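Local coordinates for protein ADP-ribose pyrophosphatase (Streptococcus suis, PDB 3O8S) that probably hydrolyses ADP-ribose, or a related nucleoside diphosphate linked to another group, as a member of the Nudix hydrolase family, at residues D72-I77 against K147-C152; I77-K82 against C152-G157; I83-E88 against D175-Y180; V114-G119 against N162-A167. One frame throughout, in Å; residues are numbered along the deposited sequence.

Contact 1 of 4, residues D72-I77 against K147-C152; sequences DTRAAI and KVFILC. With EDO (1,2-ethanediol), chain F.
D72 OD2 is gripped from two strands: K147 NZ bonds to it at 2.8 Å, and R74 NE at 3.1 Å. NE meets the syn lone pair of OD2, whereas the ammonium comes from the anti side, 32° out of the carboxylate plane. R74 NH2 completes a side-on grip through OD1, so the carboxylate meets the guanidinium edge, OD2 in its plane and OD1 tilted 20° from it. R74 CG stands beside the backbone N (chi1 -65°), and bends at chi2 and chi3 return the guanidinium to D72. K147 NZ also donates to K183 O, and R74 NH1 to L95 O and a bound 1,2-ethanediol (chain F).

Beneath this network, strands 70-79 and 145-157 run parallel at the centre of the mixed Nudix sheet. Five backbone bonds join them here, beginning with V148 N to D72 O (2.7 Å) and ending with C152 N to A76 O (2.9 Å). On the face of D72 and R74, R74 CB sits obliquely to the F149 ring, 3.7 Å from CD2; helix 186-197 covers F149 and A76. On the other face, A75 CB meets C152 SG at 3.8 Å beneath helix 106-118, and T73 OG1 bonds to N109 ND2 of that helix and to G98 O of strand 93-99.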
loop_
_atom_site.group_PDB
_atom_site.type_symbol
_atom_site.label_atom_id
_atom_site.label_comp_id
_atom_site.label_asym_id
_atom_site.label_seq_id
_atom_site.Cartn_x
_atom_site.Cartn_y
_atom_site.Cartn_z
ATOM N N ASP A 72 9.209 2.651 0.702
ATOM C CA ASP A 72 9.621 3.055 2.041
ATOM C C ASP A 72 8.535 2.650 3.033
ATOM O O ASP A 72 7.352 2.864 2.768
ATOM C CB ASP A 72 9.888 4.565 2.112
ATOM C CG ASP A 72 10.303 5.056 3.488
ATOM O OD1 ASP A 72 11.413 4.716 3.924
ATOM O OD2 ASP A 72 9.520 5.799 4.113
ATOM N N THR A 73 8.926 2.015 4.139
ATOM C CA THR A 73 7.966 1.602 5.158
ATOM C C THR A 73 8.236 2.402 6.416
ATOM O O THR A 73 9.388 2.706 6.706
ATOM C CB THR A 73 7.989 0.094 5.385
ATOM O OG1 THR A 73 9.299 -0.322 5.760
ATOM C CG2 THR A 73 7.511 -0.687 4.165
ATOM N N ARG A 74 7.174 2.829 7.104
ATOM C CA ARG A 74 7.263 3.586 8.364
ATOM C C ARG A 74 6.329 2.974 9.365
ATOM O O ARG A 74 5.157 2.715 9.031
ATOM C CB ARG A 74 6.931 5.081 8.176
ATOM C CG ARG A 74 7.906 5.872 7.295
ATOM C CD ARG A 74 9.210 6.222 7.988
ATOM N NE ARG A 74 10.326 6.109 7.048
ATOM C CZ ARG A 74 11.609 6.078 7.390
ATOM N NH1 ARG A 74 11.970 6.190 8.661
ATOM N NH2 ARG A 74 12.546 5.951 6.459
ATOM N N ALA A 75 6.823 2.726 10.587
ATOM C CA ALA A 75 5.990 2.147 11.641
ATOM C C ALA A 75 5.537 3.214 12.631
ATOM O O ALA A 75 6.356 3.979 13.126
ATOM C CB ALA A 75 6.739 1.041 12.367
ATOM N N ALA A 76 4.231 3.269 12.902
ATOM C CA ALA A 76 3.633 4.208 13.861
ATOM C C ALA A 76 3.191 3.421 15.095
ATOM O O ALA A 76 2.290 2.603 14.993
ATOM C CB ALA A 76 2.447 4.917 13.224
ATOM N N ILE A 77 3.865 3.614 16.220
ATOM C CA ILE A 77 3.620 2.892 17.478
ATOM C C ILE A 77 3.164 3.886 18.541
ATOM O O ILE A 77 3.846 4.865 18.792
ATOM C CB ILE A 77 4.909 2.111 17.923
ATOM C CG1 ILE A 77 5.442 1.189 16.786
ATOM C CG2 ILE A 77 4.685 1.302 19.250
ATOM C CD1 ILE A 77 6.982 1.069 16.783
ATOM N N LYS A 147 5.605 5.730 -0.038
ATOM C CA LYS A 147 5.765 5.554 1.402
ATOM C C LYS A 147 4.584 4.837 1.993
ATOM O O LYS A 147 3.455 5.314 1.855
ATOM C CB LYS A 147 5.941 6.906 2.098
ATOM C CG LYS A 147 7.167 7.687 1.680
ATOM C CD LYS A 147 7.078 9.051 2.312
ATOM C CE LYS A 147 8.226 9.362 3.225
ATOM N NZ LYS A 147 8.368 8.363 4.299
ATOM N N VAL A 148 4.829 3.725 2.688
ATOM C CA VAL A 148 3.747 2.967 3.347
ATOM C C VAL A 148 3.856 3.196 4.865
ATOM O O VAL A 148 4.862 2.831 5.470
ATOM C CB VAL A 148 3.788 1.454 2.992
ATOM C CG1 VAL A 148 2.579 0.720 3.565
ATOM C CG2 VAL A 148 3.862 1.238 1.484
ATOM N N PHE A 149 2.849 3.852 5.457
ATOM C CA PHE A 149 2.753 4.084 6.894
ATOM C C PHE A 149 1.936 2.956 7.475
ATOM O O PHE A 149 0.805 2.758 7.053
ATOM C CB PHE A 149 2.136 5.453 7.190
ATOM C CG PHE A 149 3.065 6.602 6.872
ATOM C CD1 PHE A 149 3.151 7.111 5.578
ATOM C CD2 PHE A 149 3.876 7.160 7.862
ATOM C CE1 PHE A 149 4.006 8.163 5.285
ATOM C CE2 PHE A 149 4.727 8.221 7.570
ATOM C CZ PHE A 149 4.786 8.712 6.285
ATOM N N ILE A 150 2.526 2.184 8.400
ATOM C CA ILE A 150 1.897 1.034 9.024
ATOM C C ILE A 150 1.686 1.309 10.518
ATOM O O ILE A 150 2.641 1.626 11.232
ATOM C CB ILE A 150 2.744 -0.268 8.799
ATOM C CG1 ILE A 150 3.068 -0.528 7.274
ATOM C CG2 ILE A 150 2.131 -1.516 9.516
ATOM C CD1 ILE A 150 1.919 -1.005 6.445
ATOM N N LEU A 151 0.439 1.140 10.991
ATOM C CA LEU A 151 0.163 1.266 12.401
ATOM C C LEU A 151 0.536 -0.071 13.029
ATOM O O LEU A 151 0.158 -1.113 12.504
ATOM C CB LEU A 151 -1.283 1.686 12.672
ATOM C CG LEU A 151 -1.767 1.600 14.117
ATOM C CD1 LEU A 151 -1.227 2.781 14.945
ATOM C CD2 LEU A 151 -3.285 1.550 14.167
ATOM N N CYS A 152 1.390 -0.029 14.062
ATOM C CA CYS A 152 1.884 -1.204 14.769
ATOM C C CYS A 152 1.487 -1.121 16.206
ATOM O O CYS A 152 1.415 -0.044 16.796
ATOM C CB CYS A 152 3.397 -1.369 14.641
ATOM S SG CYS A 152 4.015 -1.536 12.943
HETATM C C1 EDO F . 16.194 5.432 11.037
HETATM O O1 EDO F . 16.802 4.738 9.943
HETATM C C2 EDO F . 14.708 5.595 10.758
HETATM O O2 EDO F . 14.481 6.795 10.014
#

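Contact 2 of 4, residues I77-K82 against C152-G157; sequences IFQEDK and CRLLGG. With EDO (1,2-ethanediol), chain D.
Q79 leaves its strand with CG beside the backbone N (chi1 -73°) and bends at chi2 (-65°), which returns the amide to F78 and brings it against L154. L154 sends its CG the other way, anti to the backbone N (chi1 -179°), and the two side chains cross at about a right angle. Methyl CD2 of L154 comes nearest the amide carbon, at 3.6 Å from Q79 CD, and is about equally far from the amide oxygen and nitrogen. A bent bond from Q79 NE2 to F78 O (2.9 Å), on a lone pair in the carbonyl plane, restrains the folded amide. I77 CG2 packs on L154 CB at 3.9 Å, these side chains too being roughly perpendicular.

Here the parallel strands 70-79 and 145-157 splay apart, and water takes over from direct backbone pairing. One water links F78 N to C152 O, to which it donates at 2.6 Å; another accepts from L154 N at 2.9 Å and donates to F78 O. Past Q79 the first strand enters a type I' turn, Q79 to K82, that closes the hairpin with strand 82-87. D81 in that turn makes a salt bridge to R197 of helix 186-197. In strand 145-157, L155 and G156 both face D121 of strand 120-132, a classic beta bulge.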
loop_
_atom_site.group_PDB
_atom_site.type_symbol
_atom_site.label_atom_id
_atom_site.label_comp_id
_atom_site.label_asym_id
_atom_site.label_seq_id
_atom_site.Cartn_x
_atom_site.Cartn_y
_atom_site.Cartn_z
ATOM N N ILE A 77 3.865 3.614 16.220
ATOM C CA ILE A 77 3.620 2.892 17.478
ATOM C C ILE A 77 3.164 3.886 18.541
ATOM O O ILE A 77 3.846 4.865 18.792
ATOM C CB ILE A 77 4.909 2.111 17.923
ATOM C CG1 ILE A 77 5.442 1.189 16.786
ATOM C CG2 ILE A 77 4.685 1.302 19.250
ATOM C CD1 ILE A 77 6.982 1.069 16.783
ATOM N N PHE A 78 2.032 3.611 19.191
ATOM C CA PHE A 78 1.478 4.509 20.212
ATOM C C PHE A 78 1.380 3.870 21.594
ATOM O O PHE A 78 1.088 2.688 21.723
ATOM C CB PHE A 78 0.076 5.020 19.777
ATOM C CG PHE A 78 0.119 5.906 18.549
ATOM C CD1 PHE A 78 0.019 5.362 17.272
ATOM C CD2 PHE A 78 0.311 7.279 18.667
ATOM C CE1 PHE A 78 0.084 6.183 16.130
ATOM C CE2 PHE A 78 0.369 8.097 17.530
ATOM C CZ PHE A 78 0.286 7.537 16.267
ATOM N N GLN A 79 1.596 4.685 22.620
ATOM C CA GLN A 79 1.437 4.370 24.039
ATOM C C GLN A 79 0.891 5.646 24.673
ATOM O O GLN A 79 1.532 6.689 24.546
ATOM C CB GLN A 79 2.763 3.875 24.685
ATOM C CG GLN A 79 3.165 2.435 24.264
ATOM C CD GLN A 79 2.202 1.344 24.729
ATOM O OE1 GLN A 79 2.122 1.012 25.910
ATOM N NE2 GLN A 79 1.461 0.741 23.808
ATOM N N GLU A 80 -0.341 5.606 25.213
ATOM C CA GLU A 80 -1.044 6.776 25.781
ATOM C C GLU A 80 -1.194 7.906 24.731
ATOM O O GLU A 80 -1.065 9.086 25.072
ATOM C CB GLU A 80 -0.325 7.313 27.033
ATOM C CG GLU A 80 -0.799 6.701 28.337
ATOM C CD GLU A 80 -0.230 5.341 28.678
ATOM O OE1 GLU A 80 0.959 5.083 28.376
ATOM O OE2 GLU A 80 -0.966 4.547 29.305
ATOM N N ASP A 81 -1.426 7.527 23.453
ATOM C CA ASP A 81 -1.578 8.410 22.297
ATOM C C ASP A 81 -0.280 9.227 22.003
ATOM O O ASP A 81 -0.332 10.199 21.251
ATOM C CB ASP A 81 -2.815 9.327 22.446
ATOM C CG ASP A 81 -4.165 8.626 22.295
ATOM O OD1 ASP A 81 -4.217 7.557 21.644
ATOM O OD2 ASP A 81 -5.172 9.179 22.768
ATOM N N LYS A 82 0.879 8.813 22.580
ATOM C CA LYS A 82 2.201 9.377 22.297
ATOM C C LYS A 82 2.859 8.485 21.234
ATOM O O LYS A 82 2.740 7.262 21.328
ATOM C CB LYS A 82 3.069 9.476 23.556
ATOM C CG LYS A 82 2.636 10.536 24.545
ATOM C CD LYS A 82 3.579 10.540 25.744
ATOM C CE LYS A 82 3.241 11.602 26.760
ATOM N NZ LYS A 82 4.378 11.847 27.688
ATOM N N CYS A 152 1.390 -0.029 14.062
ATOM C CA CYS A 152 1.884 -1.204 14.769
ATOM C C CYS A 152 1.487 -1.121 16.206
ATOM O O CYS A 152 1.415 -0.044 16.796
ATOM C CB CYS A 152 3.397 -1.369 14.641
ATOM S SG CYS A 152 4.015 -1.536 12.943
ATOM N N ARG A 153 1.274 -2.281 16.780
ATOM C CA ARG A 153 0.883 -2.458 18.139
ATOM C C ARG A 153 2.113 -2.935 18.915
ATOM O O ARG A 153 2.773 -3.890 18.488
ATOM C CB ARG A 153 -0.263 -3.474 18.130
ATOM C CG ARG A 153 -0.746 -3.895 19.480
ATOM C CD ARG A 153 -1.885 -4.885 19.331
ATOM N NE ARG A 153 -2.395 -5.228 20.648
ATOM C CZ ARG A 153 -1.987 -6.265 21.363
ATOM N NH1 ARG A 153 -1.132 -7.138 20.850
ATOM N NH2 ARG A 153 -2.476 -6.472 22.575
ATOM N N LEU A 154 2.433 -2.257 20.031
ATOM C CA LEU A 154 3.598 -2.596 20.858
ATOM C C LEU A 154 3.404 -3.915 21.619
ATOM O O LEU A 154 2.386 -4.093 22.283
ATOM C CB LEU A 154 3.898 -1.462 21.869
ATOM C CG LEU A 154 5.134 -1.664 22.807
ATOM C CD1 LEU A 154 6.459 -1.617 22.029
ATOM C CD2 LEU A 154 5.149 -0.647 23.917
ATOM N N LEU A 155 4.415 -4.807 21.567
ATOM C CA LEU A 155 4.420 -6.048 22.329
ATOM C C LEU A 155 5.328 -5.855 23.520
ATOM O O LEU A 155 4.925 -6.153 24.623
ATOM C CB LEU A 155 4.823 -7.289 21.501
ATOM C CG LEU A 155 3.993 -7.629 20.232
ATOM C CD1 LEU A 155 4.527 -8.875 19.572
ATOM C CD2 LEU A 155 2.483 -7.799 20.530
ATOM N N GLY A 156 6.507 -5.274 23.312
ATOM C CA GLY A 156 7.468 -5.029 24.389
ATOM C C GLY A 156 8.835 -4.662 23.842
ATOM O O GLY A 156 8.975 -4.367 22.658
ATOM N N GLY A 157 9.837 -4.715 24.696
ATOM C CA GLY A 157 11.234 -4.449 24.359
ATOM C C GLY A 157 11.719 -3.144 24.925
ATOM O O GLY A 157 11.005 -2.494 25.685
HETATM C C1 EDO D . 7.748 -0.067 26.540
HETATM O O1 EDO D . 9.082 -0.131 26.027
HETATM C C2 EDO D . 7.253 1.375 26.527
HETATM O O2 EDO D . 5.884 1.445 26.960
HETATM O O HOH W 1 0.677 -0.077 20.711
HETATM O O HOH W 2 0.350 1.505 18.537
#

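Contact 3 of 4, residues I83-E88 against D175-Y180; sequences ILLVQE and DLPPLY
Strand 82-87 of the Nudix sheet is covered here by the irregular loop that leads from strand 167-171 into helix 186-197. The end-to-end directions of the touching parts differ by 42°, and the closest CA pair, L85 CA and P177 CA, is 8.7 Å apart, so side chains alone bridge the gap. L85 carries most of the packing. Its CG lies beside the backbone N (chi1 -60°), and the chain extends so that CD1 points into the loop, where three residues receive it. The P177 ring is closest, with CD 3.6 Å from L85 CD1. L176 and L179 each bring a CD2 methyl to 4.1 Å from that same L85 CD1. I83 adds a looser touch, CG2 to L176 CD2 at 4.3 Å. L189 of helix 186-197 touches I83, L85, L176 and L179 alike, so strand, loop and helix pack into one apolar layer, and W93 and F171 back the proline.

At the far end the character changes. E88 OE1 comes to 3.4 Å from Y180 CD2, obliquely to the ring, with carboxylate and ring planes 23° apart. K183 ties the two together, making a salt bridge to E88 OE1 and a cation-pi contact with Y180. The loop is therefore held to the strand by aliphatic packing at one end and, at the other, by a lysine shared between an acid and an aromatic ring; its positive charge probably makes it easier for a carboxylate to lie so near the ring.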
loop_
_atom_site.group_PDB
_atom_site.type_symbol
_atom_site.label_atom_id
_atom_site.label_comp_id
_atom_site.label_asym_id
_atom_site.label_seq_id
_atom_site.Cartn_x
_atom_site.Cartn_y
_atom_site.Cartn_z
ATOM N N ILE A 83 3.538 9.079 20.219
ATOM C CA ILE A 83 4.105 8.267 19.134
ATOM C C ILE A 83 5.584 7.897 19.375
ATOM O O ILE A 83 6.345 8.717 19.886
ATOM C CB ILE A 83 3.907 8.976 17.760
ATOM C CG1 ILE A 83 4.029 7.957 16.587
ATOM C CG2 ILE A 83 4.848 10.246 17.600
ATOM C CD1 ILE A 83 3.346 8.386 15.280
ATOM N N LEU A 84 6.002 6.675 18.963
ATOM C CA LEU A 84 7.416 6.310 19.093
ATOM C C LEU A 84 8.258 6.896 17.928
ATOM O O LEU A 84 7.972 6.656 16.743
ATOM C CB LEU A 84 7.663 4.793 19.206
ATOM C CG LEU A 84 9.172 4.475 19.303
ATOM C CD1 LEU A 84 9.663 4.273 20.726
ATOM C CD2 LEU A 84 9.592 3.439 18.319
ATOM N N LEU A 85 9.322 7.619 18.282
ATOM C CA LEU A 85 10.263 8.206 17.316
ATOM C C LEU A 85 11.668 7.767 17.656
ATOM O O LEU A 85 11.982 7.559 18.830
ATOM C CB LEU A 85 10.176 9.750 17.262
ATOM C CG LEU A 85 8.811 10.339 16.866
ATOM C CD1 LEU A 85 8.730 11.789 17.207
ATOM C CD2 LEU A 85 8.464 10.086 15.403
ATOM N N VAL A 86 12.497 7.583 16.621
ATOM C CA VAL A 86 13.896 7.195 16.755
ATOM C C VAL A 86 14.762 8.338 16.240
ATOM O O VAL A 86 14.401 9.010 15.262
ATOM C CB VAL A 86 14.247 5.831 16.099
ATOM C CG1 VAL A 86 13.649 4.672 16.899
ATOM C CG2 VAL A 86 13.818 5.763 14.631
ATOM N N GLN A 87 15.881 8.586 16.925
ATOM C CA GLN A 87 16.796 9.667 16.573
ATOM C C GLN A 87 18.001 9.129 15.825
ATOM O O GLN A 87 18.586 8.118 16.231
ATOM C CB GLN A 87 17.248 10.406 17.837
ATOM C CG GLN A 87 17.931 11.742 17.565
ATOM C CD GLN A 87 18.506 12.352 18.815
ATOM O OE1 GLN A 87 18.979 11.654 19.712
ATOM N NE2 GLN A 87 18.477 13.672 18.895
ATOM N N GLU A 88 18.407 9.853 14.759
ATOM C CA GLU A 88 19.553 9.512 13.929
ATOM C C GLU A 88 20.758 10.399 14.267
ATOM O O GLU A 88 20.595 11.384 14.991
ATOM C CB GLU A 88 19.174 9.631 12.450
ATOM C CG GLU A 88 18.369 8.448 11.960
ATOM C CD GLU A 88 17.864 8.611 10.545
ATOM O OE1 GLU A 88 16.933 9.421 10.335
ATOM O OE2 GLU A 88 18.381 7.908 9.646
ATOM N N ASP A 175 3.991 18.280 21.409
ATOM C CA ASP A 175 5.367 18.623 21.775
ATOM C C ASP A 175 6.355 17.642 21.098
ATOM O O ASP A 175 7.032 16.845 21.749
ATOM C CB ASP A 175 5.518 18.657 23.311
ATOM C CG ASP A 175 6.869 19.108 23.820
ATOM O OD1 ASP A 175 7.474 20.007 23.192
ATOM O OD2 ASP A 175 7.326 18.558 24.841
ATOM N N LEU A 176 6.410 17.711 19.764
ATOM C CA LEU A 176 7.266 16.846 18.959
ATOM C C LEU A 176 8.738 17.323 18.958
ATOM O O LEU A 176 9.005 18.532 19.044
ATOM C CB LEU A 176 6.730 16.772 17.516
ATOM C CG LEU A 176 5.430 15.980 17.301
ATOM C CD1 LEU A 176 4.796 16.315 15.952
ATOM C CD2 LEU A 176 5.653 14.479 17.452
ATOM N N PRO A 177 9.708 16.383 18.833
ATOM C CA PRO A 177 11.120 16.791 18.750
ATOM C C PRO A 177 11.453 17.206 17.297
ATOM O O PRO A 177 10.548 17.093 16.453
ATOM C CB PRO A 177 11.859 15.530 19.203
ATOM C CG PRO A 177 10.979 14.407 18.759
ATOM C CD PRO A 177 9.563 14.916 18.702
ATOM N N PRO A 178 12.677 17.692 16.936
ATOM C CA PRO A 178 12.909 18.068 15.518
ATOM C C PRO A 178 12.793 16.848 14.604
ATOM O O PRO A 178 13.373 15.802 14.891
ATOM C CB PRO A 178 14.317 18.689 15.504
ATOM C CG PRO A 178 14.934 18.342 16.804
ATOM C CD PRO A 178 13.869 17.930 17.776
ATOM N N LEU A 179 11.996 16.966 13.541
ATOM C CA LEU A 179 11.695 15.849 12.656
ATOM C C LEU A 179 12.467 15.842 11.356
ATOM O O LEU A 179 12.748 16.890 10.793
ATOM C CB LEU A 179 10.194 15.843 12.296
ATOM C CG LEU A 179 9.157 15.519 13.382
ATOM C CD1 LEU A 179 7.754 15.811 12.851
ATOM C CD2 LEU A 179 9.219 14.044 13.805
ATOM N N TYR A 180 12.735 14.633 10.841
ATOM C CA TYR A 180 13.319 14.433 9.517
ATOM C C TYR A 180 12.080 14.464 8.605
ATOM O O TYR A 180 11.385 13.446 8.462
ATOM C CB TYR A 180 14.110 13.093 9.484
ATOM C CG TYR A 180 15.051 12.885 8.304
ATOM C CD1 TYR A 180 14.662 13.209 7.004
ATOM C CD2 TYR A 180 16.280 12.248 8.473
ATOM C CE1 TYR A 180 15.495 12.955 5.912
ATOM C CE2 TYR A 180 17.113 11.977 7.388
ATOM C CZ TYR A 180 16.708 12.320 6.108
ATOM O OH TYR A 180 17.520 12.044 5.041
#

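Contact 4 of 4, residues V114-G119 against N162-A167; sequences VKEEAG and NSETVA. With EDO (1,2-ethanediol), chain C.
T165 OG1 donates to E117 O at 2.6 Å, in the carbonyl plane and on a lone pair, binding the loop to the last turn of helix 106-118. That hydroxyl faces the helix from between its own backbone N and carbonyl carbon (chi1 68°). Beside it T165 CG2 touches E117 CB at 4.1 Å, and N162 CG lies 3.5 Å from E116 O. E164 brings OE1 to 3.2 Å from E117 OE2, two acceptors not hydrogen-bonded to each other, their carboxylate planes 76° apart.

The helix end belongs to the Nudix box, whose paired glutamates E116 and E117 occupy positions that commonly bind divalent metal in the family. E117 OE1 accepts from the backbone N of G97. G119, with positive phi, ends the helix.

One step out, N162 sets the shape of the loop. Its OD1 takes T165 N (2.8 Å) and E164 N (3.1 Å) from the same face, above the amide plane, an Asx turn and Asx motif together, while ND2 donates to T165 OG1 at 3.2 Å and to Q160 O. The hydroxyl that grips the helix is thus itself fixed by the asparagine. Further out, V86 of strand 82-87 touches both T165 and A118.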
loop_
_atom_site.group_PDB
_atom_site.type_symbol
_atom_site.label_atom_id
_atom_site.label_comp_id
_atom_site.label_asym_id
_atom_site.label_seq_id
_atom_site.Cartn_x
_atom_site.Cartn_y
_atom_site.Cartn_z
ATOM N N VAL A 114 11.663 -2.161 13.179
ATOM C CA VAL A 114 11.313 -1.664 14.520
ATOM C C VAL A 114 12.218 -2.329 15.530
ATOM O O VAL A 114 12.739 -1.639 16.408
ATOM C CB VAL A 114 9.821 -1.857 14.888
ATOM C CG1 VAL A 114 9.559 -1.491 16.343
ATOM C CG2 VAL A 114 8.945 -1.025 13.976
ATOM N N LYS A 115 12.430 -3.657 15.382
ATOM C CA LYS A 115 13.310 -4.431 16.263
ATOM C C LYS A 115 14.747 -3.906 16.198
ATOM O O LYS A 115 15.328 -3.613 17.238
ATOM C CB LYS A 115 13.270 -5.935 15.937
ATOM C CG LYS A 115 14.067 -6.802 16.924
ATOM C CD LYS A 115 13.492 -6.733 18.351
ATOM C CE LYS A 115 14.196 -7.629 19.329
ATOM N NZ LYS A 115 13.458 -7.691 20.618
ATOM N N GLU A 116 15.283 -3.735 14.978
ATOM C CA GLU A 116 16.650 -3.270 14.726
ATOM C C GLU A 116 16.894 -1.819 15.132
ATOM O O GLU A 116 17.979 -1.509 15.592
ATOM C CB GLU A 116 16.990 -3.417 13.235
ATOM C CG GLU A 116 17.248 -4.852 12.805
ATOM C CD GLU A 116 17.421 -5.089 11.315
ATOM O OE1 GLU A 116 17.223 -4.143 10.516
ATOM O OE2 GLU A 116 17.752 -6.239 10.949
ATOM N N GLU A 117 15.918 -0.931 14.922
ATOM C CA GLU A 117 16.080 0.502 15.179
ATOM C C GLU A 117 15.630 0.960 16.574
ATOM O O GLU A 117 16.203 1.925 17.083
ATOM C CB GLU A 117 15.305 1.310 14.126
ATOM C CG GLU A 117 15.913 1.203 12.739
ATOM C CD GLU A 117 15.058 1.673 11.582
ATOM O OE1 GLU A 117 14.157 2.513 11.799
ATOM O OE2 GLU A 117 15.305 1.214 10.446
ATOM N N ALA A 118 14.593 0.316 17.163
ATOM C CA ALA A 118 14.041 0.760 18.444
ATOM C C ALA A 118 14.123 -0.288 19.578
ATOM O O ALA A 118 13.815 0.054 20.732
ATOM C CB ALA A 118 12.588 1.196 18.249
ATOM N N GLY A 119 14.560 -1.510 19.245
ATOM C CA GLY A 119 14.670 -2.632 20.175
ATOM C C GLY A 119 13.307 -3.195 20.552
ATOM O O GLY A 119 13.193 -3.980 21.500
ATOM N N ASN A 162 22.852 0.353 18.414
ATOM C CA ASN A 162 22.798 -0.103 17.018
ATOM C C ASN A 162 23.474 0.915 16.093
ATOM O O ASN A 162 23.794 2.030 16.516
ATOM C CB ASN A 162 21.350 -0.393 16.564
ATOM C CG ASN A 162 20.438 0.803 16.517
ATOM O OD1 ASN A 162 20.145 1.347 15.451
ATOM N ND2 ASN A 162 19.958 1.230 17.667
ATOM N N SER A 163 23.709 0.504 14.835
ATOM C CA SER A 163 24.390 1.270 13.789
ATOM C C SER A 163 23.469 2.258 13.043
ATOM O O SER A 163 23.964 3.078 12.261
ATOM C CB SER A 163 24.997 0.304 12.775
ATOM O OG SER A 163 23.988 -0.513 12.200
ATOM N N GLU A 164 22.154 2.179 13.266
ATOM C CA GLU A 164 21.196 3.029 12.563
ATOM C C GLU A 164 20.708 4.228 13.383
ATOM O O GLU A 164 20.545 5.310 12.819
ATOM C CB GLU A 164 19.978 2.203 12.107
ATOM C CG GLU A 164 20.254 1.344 10.881
ATOM C CD GLU A 164 19.485 0.039 10.811
ATOM O OE1 GLU A 164 18.245 0.084 10.653
ATOM O OE2 GLU A 164 20.130 -1.034 10.870
ATOM N N THR A 165 20.389 4.028 14.677
ATOM C CA THR A 165 19.811 5.076 15.529
ATOM C C THR A 165 20.570 5.186 16.833
ATOM O O THR A 165 21.328 4.274 17.183
ATOM C CB THR A 165 18.302 4.819 15.771
ATOM O OG1 THR A 165 18.127 3.656 16.584
ATOM C CG2 THR A 165 17.513 4.723 14.487
ATOM N N VAL A 166 20.364 6.305 17.561
ATOM C CA VAL A 166 21.133 6.613 18.782
ATOM C C VAL A 166 20.241 6.816 20.032
ATOM O O VAL A 166 20.758 6.795 21.145
ATOM C CB VAL A 166 22.088 7.831 18.547
ATOM C CG1 VAL A 166 23.197 7.468 17.563
ATOM C CG2 VAL A 166 21.334 9.075 18.059
ATOM N N ALA A 167 18.910 6.974 19.842
ATOM C CA ALA A 167 17.904 7.140 20.908
ATOM C C ALA A 167 16.492 6.911 20.362
ATOM O O ALA A 167 16.293 6.834 19.147
ATOM C CB ALA A 167 18.005 8.531 21.532
HETATM C C1 EDO C . 12.277 1.990 23.412
HETATM O O1 EDO C . 12.309 2.277 21.988
HETATM C C2 EDO C . 10.978 2.356 24.126
HETATM O O2 EDO C . 10.916 3.769 24.338
#

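Overall arrangement
All four contacts lie within one Nudix domain. Contacts 1 and 2 follow each other along strands 70-79 and 145-157, their centres 13 Å apart, and share I77 and C152. Strand 82-87, next to 70-79 in the sheet, carries contact 3, about 14 Å between centres from contact 1. Contact 4 lies 13 Å from contact 3, centre to centre; probable backbone bonds join Q87 to V166 and A167. Along the chain the segments of every pair of contacts alternate, except that contact 4 is nested inside contact 3. Helix 106-118 packs on T73, A75 and I77, and helix 186-197 on A76 and F149, covering the two sheet faces; the Nudix-box helix is fixed to both sheet and loop.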